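Local coordinates for aminopeptidase C (Lactobacillus rhamnosus, PDB 4K7C), which is probably a papain-like cysteine aminopeptidase of the bleomycin hydrolase type, removing amino acids from the N-termini of peptides, at residues 10-13 and 14-17. Numbering follows the deposited sequence.
Sequences LDQF and KQDL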
# COMPACT_ATOMS: atom_id res chain seq x y z
N LEU A 10 -28.79 -29.42 -25.29
CA LEU A 10 -27.60 -29.41 -24.38
C LEU A 10 -26.54 -30.42 -24.71
O LEU A 10 -25.31 -30.11 -24.87
CB LEU A 10 -27.98 -29.49 -22.88
CG LEU A 10 -28.81 -28.35 -22.28
CD1 LEU A 10 -29.15 -28.76 -20.87
CD2 LEU A 10 -28.12 -27.02 -22.37
N ASP A 11 -26.98 -31.66 -24.98
CA ASP A 11 -26.05 -32.64 -25.50
C ASP A 11 -25.38 -32.16 -26.78
O ASP A 11 -24.14 -32.30 -26.91
CB ASP A 11 -26.75 -34.00 -25.79
CG ASP A 11 -27.17 -34.74 -24.57
OD1 ASP A 11 -26.73 -34.40 -23.41
OD2 ASP A 11 -27.98 -35.67 -24.76
N GLN A 12 -26.12 -31.59 -27.71
CA GLN A 12 -25.55 -31.21 -28.93
C GLN A 12 -24.54 -30.01 -28.70
O GLN A 12 -23.50 -29.96 -29.32
CB GLN A 12 -26.60 -30.78 -29.90
CG GLN A 12 -26.06 -30.49 -31.26
CD GLN A 12 -25.48 -31.72 -31.97
OE1 GLN A 12 -24.31 -31.66 -32.45
NE2 GLN A 12 -26.16 -32.84 -31.87
N PHE A 13 -24.87 -29.11 -27.79
CA PHE A 13 -24.01 -27.93 -27.55
C PHE A 13 -22.71 -28.43 -26.92
O PHE A 13 -21.64 -27.95 -27.27
CB PHE A 13 -24.65 -26.90 -26.60
CG PHE A 13 -25.94 -26.39 -27.04
CD1 PHE A 13 -26.21 -26.17 -28.37
CD2 PHE A 13 -26.91 -26.12 -26.11
CE1 PHE A 13 -27.45 -25.74 -28.77
CE2 PHE A 13 -28.14 -25.73 -26.51
CZ PHE A 13 -28.40 -25.50 -27.81
N LYS A 14 -22.77 -29.41 -26.02
CA LYS A 14 -21.55 -30.01 -25.45
C LYS A 14 -20.66 -30.76 -26.44
O LYS A 14 -19.43 -30.66 -26.41
CB LYS A 14 -21.86 -30.90 -24.25
CG LYS A 14 -22.44 -30.20 -23.04
CD LYS A 14 -22.89 -31.19 -21.99
CE LYS A 14 -23.56 -30.46 -20.87
NZ LYS A 14 -23.94 -31.37 -19.77
N GLN A 15 -21.30 -31.40 -27.40
CA GLN A 15 -20.60 -31.99 -28.52
C GLN A 15 -19.87 -30.99 -29.41
O GLN A 15 -18.67 -31.20 -29.72
CB GLN A 15 -21.58 -32.83 -29.34
CG GLN A 15 -20.87 -33.55 -30.50
CD GLN A 15 -21.82 -34.52 -31.22
OE1 GLN A 15 -22.06 -35.64 -30.75
NE2 GLN A 15 -22.32 -34.10 -32.34
N ASP A 16 -20.54 -29.87 -29.71
CA ASP A 16 -20.02 -28.79 -30.50
C ASP A 16 -18.80 -28.16 -29.78
O ASP A 16 -17.73 -27.89 -30.41
CB ASP A 16 -21.07 -27.72 -30.81
CG ASP A 16 -22.18 -28.23 -31.72
OD1 ASP A 16 -22.02 -29.31 -32.36
OD2 ASP A 16 -23.24 -27.58 -31.74
N LEU A 17 -18.91 -28.06 -28.46
CA LEU A 17 -17.85 -27.50 -27.63
C LEU A 17 -16.60 -28.42 -27.65
O LEU A 17 -15.51 -28.02 -27.94
CB LEU A 17 -18.37 -27.38 -26.17
CG LEU A 17 -17.23 -26.97 -25.21
CD1 LEU A 17 -16.66 -25.61 -25.62
CD2 LEU A 17 -17.74 -26.92 -23.78
O HOH W 1 -26.69 -32.53 -21.23
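Lys14 N donates to Leu10 O at 2.9 Å, the straightest (168°) of four successive i to i+4 bonds that make this part of the N-terminal helix 7-19 a regular alpha helix. Gln15 N to Asp11 O, Asp16 N to Gln12 O and Leu17 N to Phe13 O repeat the pattern, each 3.0 Å long. Side chains add a looser, solvent-mediated link: a water donates to Asp11 OD1 at 2.9 Å and accepts a weak bond from Lys14 NZ at 3.3 Å. Lysine suits this place because, with CG anti to its own carbonyl carbon (chi1 -65°) and the chain extended beyond, its methylenes run back past Leu10 O until NZ stops 5.5 Å from Asp11 OD1, opposite charges with the water between them. Four residues after Gln12, the Asp16 carboxylate folds back over the preceding turn, its CG 3.2 Å from Gln12 O. With an alanine here, the carboxylate beside Gln12 O would be gone, which would probably leave that carbonyl less covered and this side of the helix without that negative charge. The centre of residues 10-17 lies about 43 Å from the centre of the chain, and the helix packs against a second subunit, where Leu10 and Phe13 provide apolar surface. The Phe13 ring meets that of Phe105 of this neighbouring subunit with their planes about 80° apart, while within the helix Leu17 CB rests 3.5 Å from Phe13 O.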